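Local coordinates for nidogen (Mus musculus, PDB 1NPE), which forms the six-bladed YWTD beta-propeller of a basement-membrane glycoprotein, a domain that probably binds laminin and so links laminin to other matrix components, at residues Gln180-Glu192 against Arg202-Val214. Residues are numbered along the deposited sequence; the frame is centred on the assembly and turned at random.
Sequences QLCWVDAGTHRAE and RKVLEGLQYPFAV. With CD (cadmium ion), chain D.
Trp-183, in the second half of strand 180-185, meets Arg-202: the two side chains cross at about a right angle, ring and guanidinium planes 69° apart, with Trp-183 CH2 3.7 Å from the delta carbon of Arg-202. Val-184 turns to the next propeller blade: its CB presses tightly on Pro-211 CB, and CG1, beside the backbone N (chi1 -67°), reaches Val-214 and Leu-208. Ala-186 makes a CH-pi contact, CB 3.7 Å from the centroid of the Tyr-210 ring, over its face. Asp-185 OD1 takes the backbone N-H groups of Gly-187 and Thr-188, an Asx turn leading to His-189, whose ND1 donates to Gln-209 O (2.9 Å) in the ring plane while NE2 binds a cadmium ion at 2.1 Å. His-189 O accepts from Leu-208 N. Arg-190 NH1 makes a salt bridge to Glu-206 OE1 (2.9 Å), from above the carboxylate plane, and Val-204 CG2 covers one guanidinium face. Leu-205 N donates almost straight to Ala-191 O (2.9 Å), and Ala-191 CB packs on Leu-208 CD2. Glu-192 OE1 receives Arg-202 NH1 at 3.3 Å; Arg-202 NH2 also bonds Asp-164 O. Apolar packing thus joins successive blades, salt bridges tie the blade's third strand to its outermost, and the ND1 bond fixes the imidazole's rotation, leaving NE2 for the metal.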
loop_
_atom_site.group_PDB
_atom_site.type_symbol
_atom_site.label_atom_id
_atom_site.label_comp_id
_atom_site.label_asym_id
_atom_site.label_seq_id
_atom_site.Cartn_x
_atom_site.Cartn_y
_atom_site.Cartn_z
ATOM N N GLN A 180 16.843 11.710 12.396
ATOM C CA GLN A 180 16.394 10.357 12.650
ATOM C C GLN A 180 15.337 9.865 11.670
ATOM O O GLN A 180 14.297 10.502 11.464
ATOM C CB GLN A 180 15.846 10.287 14.081
ATOM C CG GLN A 180 16.148 9.006 14.841
ATOM C CD GLN A 180 17.609 8.872 15.251
ATOM O OE1 GLN A 180 18.012 7.847 15.806
ATOM N NE2 GLN A 180 18.406 9.903 14.984
ATOM N N LEU A 181 15.635 8.732 11.047
ATOM C CA LEU A 181 14.716 8.091 10.122
ATOM C C LEU A 181 14.143 6.882 10.863
ATOM O O LEU A 181 14.874 5.990 11.282
ATOM C CB LEU A 181 15.441 7.633 8.856
ATOM C CG LEU A 181 14.584 6.915 7.808
ATOM C CD1 LEU A 181 13.542 7.869 7.246
ATOM C CD2 LEU A 181 15.454 6.361 6.687
ATOM N N CYS A 182 12.835 6.872 11.048
ATOM C CA CYS A 182 12.189 5.771 11.734
ATOM C C CYS A 182 11.165 5.095 10.837
ATOM O O CYS A 182 10.534 5.744 10.016
ATOM C CB CYS A 182 11.476 6.273 12.985
ATOM S SG CYS A 182 12.492 7.249 14.132
ATOM N N TRP A 183 11.009 3.788 10.998
ATOM C CA TRP A 183 10.026 3.040 10.231
ATOM C C TRP A 183 9.299 2.094 11.169
ATOM O O TRP A 183 9.754 1.865 12.287
ATOM C CB TRP A 183 10.684 2.262 9.082
ATOM C CG TRP A 183 11.616 1.167 9.487
ATOM C CD1 TRP A 183 11.279 -0.119 9.818
ATOM C CD2 TRP A 183 13.047 1.235 9.545
ATOM N NE1 TRP A 183 12.413 -0.853 10.071
ATOM C CE2 TRP A 183 13.512 -0.048 9.911
ATOM C CE3 TRP A 183 13.981 2.256 9.320
ATOM C CZ2 TRP A 183 14.872 -0.344 10.053
ATOM C CZ3 TRP A 183 15.337 1.963 9.461
ATOM C CH2 TRP A 183 15.767 0.670 9.824
ATOM N N VAL A 184 8.126 1.629 10.751
ATOM C CA VAL A 184 7.345 0.678 11.539
ATOM C C VAL A 184 7.296 -0.592 10.696
ATOM O O VAL A 184 7.082 -0.538 9.484
ATOM C CB VAL A 184 5.928 1.206 11.875
ATOM C CG1 VAL A 184 6.035 2.398 12.814
ATOM C CG2 VAL A 184 5.168 1.589 10.605
ATOM N N ASP A 185 7.524 -1.729 11.339
ATOM C CA ASP A 185 7.595 -3.000 10.634
ATOM C C ASP A 185 6.568 -3.996 11.149
ATOM O O ASP A 185 6.634 -4.424 12.294
ATOM C CB ASP A 185 9.019 -3.550 10.795
ATOM C CG ASP A 185 9.355 -4.646 9.798
ATOM O OD1 ASP A 185 8.558 -5.588 9.641
ATOM O OD2 ASP A 185 10.442 -4.579 9.187
ATOM N N ALA A 186 5.639 -4.389 10.281
ATOM C CA ALA A 186 4.589 -5.333 10.665
ATOM C C ALA A 186 5.039 -6.789 10.587
ATOM O O ALA A 186 4.246 -7.701 10.829
ATOM C CB ALA A 186 3.344 -5.111 9.821
ATOM N N GLY A 187 6.310 -6.993 10.244
ATOM C CA GLY A 187 6.875 -8.330 10.146
ATOM C C GLY A 187 7.727 -8.647 11.365
ATOM O O GLY A 187 7.649 -9.746 11.921
ATOM N N THR A 188 8.565 -7.685 11.755
ATOM C CA THR A 188 9.424 -7.821 12.928
ATOM C C THR A 188 8.693 -7.277 14.164
ATOM O O THR A 188 9.214 -7.333 15.280
ATOM C CB THR A 188 10.744 -7.032 12.761
ATOM O OG1 THR A 188 10.455 -5.643 12.557
ATOM C CG2 THR A 188 11.548 -7.566 11.577
ATOM N N HIS A 189 7.500 -6.724 13.942
ATOM C CA HIS A 189 6.658 -6.157 14.999
ATOM C C HIS A 189 7.333 -5.064 15.818
ATOM O O HIS A 189 7.242 -5.042 17.048
ATOM C CB HIS A 189 6.111 -7.267 15.906
ATOM C CG HIS A 189 5.277 -8.268 15.173
ATOM N ND1 HIS A 189 4.029 -7.964 14.667
ATOM C CD2 HIS A 189 5.539 -9.540 14.796
ATOM C CE1 HIS A 189 3.561 -9.008 14.005
ATOM N NE2 HIS A 189 4.457 -9.977 14.069
ATOM N N ARG A 190 8.009 -4.150 15.128
ATOM C CA ARG A 190 8.674 -3.067 15.819
ATOM C C ARG A 190 8.874 -1.779 15.033
ATOM O O ARG A 190 8.490 -1.674 13.867
ATOM C CB ARG A 190 9.991 -3.561 16.445
ATOM C CG ARG A 190 11.003 -4.224 15.530
ATOM C CD ARG A 190 11.787 -5.279 16.328
ATOM N NE ARG A 190 13.202 -5.362 15.968
ATOM C CZ ARG A 190 14.118 -6.024 16.679
ATOM N NH1 ARG A 190 13.769 -6.673 17.788
ATOM N NH2 ARG A 190 15.396 -6.001 16.311
ATOM N N ALA A 191 9.349 -0.759 15.740
ATOM C CA ALA A 191 9.650 0.533 15.150
ATOM C C ALA A 191 11.158 0.699 15.288
ATOM O O ALA A 191 11.729 0.411 16.340
ATOM C CB ALA A 191 8.924 1.645 15.893
ATOM N N GLU A 192 11.818 1.098 14.210
ATOM C CA GLU A 192 13.257 1.285 14.261
ATOM C C GLU A 192 13.640 2.654 13.738
ATOM O O GLU A 192 13.035 3.158 12.791
ATOM C CB GLU A 192 13.979 0.192 13.472
ATOM C CG GLU A 192 13.672 -1.217 13.959
ATOM C CD GLU A 192 14.667 -2.246 13.465
ATOM O OE1 GLU A 192 15.875 -2.073 13.711
ATOM O OE2 GLU A 192 14.250 -3.237 12.847
ATOM N N ARG A 202 20.792 1.016 14.988
ATOM C CA ARG A 202 19.342 1.135 15.024
ATOM C C ARG A 202 18.707 1.056 16.416
ATOM O O ARG A 202 18.899 0.073 17.137
ATOM C CB ARG A 202 18.701 0.032 14.186
ATOM C CG ARG A 202 19.145 -0.096 12.752
ATOM C CD ARG A 202 18.151 -1.019 12.089
ATOM N NE ARG A 202 18.643 -1.658 10.884
ATOM C CZ ARG A 202 18.100 -2.744 10.350
ATOM N NH1 ARG A 202 17.041 -3.317 10.915
ATOM N NH2 ARG A 202 18.619 -3.257 9.247
ATOM N N LYS A 203 17.927 2.077 16.770
ATOM C CA LYS A 203 17.199 2.099 18.038
ATOM C C LYS A 203 15.959 1.281 17.734
ATOM O O LYS A 203 15.365 1.452 16.670
ATOM C CB LYS A 203 16.696 3.499 18.369
ATOM C CG LYS A 203 17.639 4.459 19.043
ATOM C CD LYS A 203 16.820 5.711 19.381
ATOM C CE LYS A 203 17.648 6.828 19.988
ATOM N NZ LYS A 203 16.842 8.079 20.067
ATOM N N VAL A 204 15.543 0.409 18.644
ATOM C CA VAL A 204 14.347 -0.371 18.379
ATOM C C VAL A 204 13.324 -0.377 19.511
ATOM O O VAL A 204 13.668 -0.493 20.686
ATOM C CB VAL A 204 14.665 -1.850 17.949
ATOM C CG1 VAL A 204 15.965 -1.930 17.160
ATOM C CG2 VAL A 204 14.682 -2.781 19.131
ATOM N N LEU A 205 12.065 -0.200 19.133
ATOM C CA LEU A 205 10.948 -0.231 20.057
ATOM C C LEU A 205 10.167 -1.490 19.681
ATOM O O LEU A 205 9.774 -1.655 18.531
ATOM C CB LEU A 205 10.064 1.007 19.882
ATOM C CG LEU A 205 8.740 0.974 20.657
ATOM C CD1 LEU A 205 9.010 0.897 22.153
ATOM C CD2 LEU A 205 7.902 2.197 20.323
ATOM N N GLU A 206 9.959 -2.382 20.644
ATOM C CA GLU A 206 9.240 -3.626 20.389
ATOM C C GLU A 206 7.770 -3.588 20.788
ATOM O O GLU A 206 7.304 -2.634 21.410
ATOM C CB GLU A 206 9.931 -4.780 21.116
ATOM C CG GLU A 206 11.429 -4.850 20.875
ATOM C CD GLU A 206 11.897 -6.238 20.479
ATOM O OE1 GLU A 206 11.429 -6.753 19.434
ATOM O OE2 GLU A 206 12.736 -6.809 21.213
ATOM N N GLY A 207 7.043 -4.630 20.399
ATOM C CA GLY A 207 5.637 -4.741 20.747
ATOM C C GLY A 207 4.603 -4.148 19.811
ATOM O O GLY A 207 3.431 -4.056 20.191
ATOM N N LEU A 208 5.000 -3.735 18.609
ATOM C CA LEU A 208 4.033 -3.169 17.669
ATOM C C LEU A 208 3.276 -4.298 16.964
ATOM O O LEU A 208 3.870 -5.116 16.261
ATOM C CB LEU A 208 4.707 -2.225 16.662
ATOM C CG LEU A 208 5.212 -0.871 17.190
ATOM C CD1 LEU A 208 6.419 -1.058 18.109
ATOM C CD2 LEU A 208 5.576 0.041 16.018
ATOM N N GLN A 209 1.963 -4.337 17.171
ATOM C CA GLN A 209 1.101 -5.377 16.612
ATOM C C GLN A 209 1.062 -5.491 15.083
ATOM O O GLN A 209 1.488 -6.501 14.528
ATOM C CB GLN A 209 -0.310 -5.231 17.183
ATOM C CG GLN A 209 -0.344 -5.187 18.707
ATOM C CD GLN A 209 -1.029 -6.397 19.317
ATOM O OE1 GLN A 209 -0.456 -7.486 19.383
ATOM N NE2 GLN A 209 -2.263 -6.210 19.769
ATOM N N TYR A 210 0.521 -4.486 14.404
ATOM C CA TYR A 210 0.467 -4.506 12.947
ATOM C C TYR A 210 0.416 -3.096 12.403
ATOM O O TYR A 210 -0.611 -2.642 11.893
ATOM C CB TYR A 210 -0.725 -5.321 12.414
ATOM C CG TYR A 210 -0.445 -5.883 11.032
ATOM C CD1 TYR A 210 -0.014 -7.200 10.870
ATOM C CD2 TYR A 210 -0.519 -5.073 9.897
ATOM C CE1 TYR A 210 0.346 -7.695 9.617
ATOM C CE2 TYR A 210 -0.161 -5.558 8.641
ATOM C CZ TYR A 210 0.274 -6.864 8.511
ATOM O OH TYR A 210 0.667 -7.330 7.289
ATOM N N PRO A 211 1.547 -2.386 12.487
ATOM C CA PRO A 211 1.689 -1.008 12.021
ATOM C C PRO A 211 1.554 -0.905 10.513
ATOM O O PRO A 211 2.066 -1.755 9.785
ATOM C CB PRO A 211 3.127 -0.655 12.408
ATOM C CG PRO A 211 3.535 -1.675 13.382
ATOM C CD PRO A 211 2.838 -2.914 12.952
ATOM N N PHE A 212 0.880 0.144 10.055
ATOM C CA PHE A 212 0.735 0.384 8.629
ATOM C C PHE A 212 1.459 1.660 8.198
ATOM O O PHE A 212 2.171 1.665 7.195
ATOM C CB PHE A 212 -0.728 0.487 8.203
ATOM C CG PHE A 212 -0.885 0.826 6.755
ATOM C CD1 PHE A 212 -0.768 -0.166 5.784
ATOM C CD2 PHE A 212 -1.047 2.153 6.345
ATOM C CE1 PHE A 212 -0.800 0.154 4.432
ATOM C CE2 PHE A 212 -1.080 2.479 4.998
ATOM C CZ PHE A 212 -0.953 1.477 4.037
ATOM N N ALA A 213 1.200 2.761 8.902
ATOM C CA ALA A 213 1.828 4.030 8.571
ATOM C C ALA A 213 2.308 4.724 9.829
ATOM O O ALA A 213 1.857 4.417 10.935
ATOM C CB ALA A 213 0.861 4.925 7.817
ATOM N N VAL A 214 3.205 5.684 9.652
ATOM C CA VAL A 214 3.745 6.403 10.785
ATOM C C VAL A 214 4.148 7.805 10.381
ATOM O O VAL A 214 4.434 8.077 9.209
ATOM C CB VAL A 214 4.978 5.676 11.358
ATOM C CG1 VAL A 214 6.147 5.741 10.367
ATOM C CG2 VAL A 214 5.362 6.251 12.707
HETATM CD CD CD D . 3.880 -11.631 12.959
HETATM O O HOH W 1 1.562 -11.326 12.676
HETATM O O HOH W 2 4.935 -12.699 14.151
#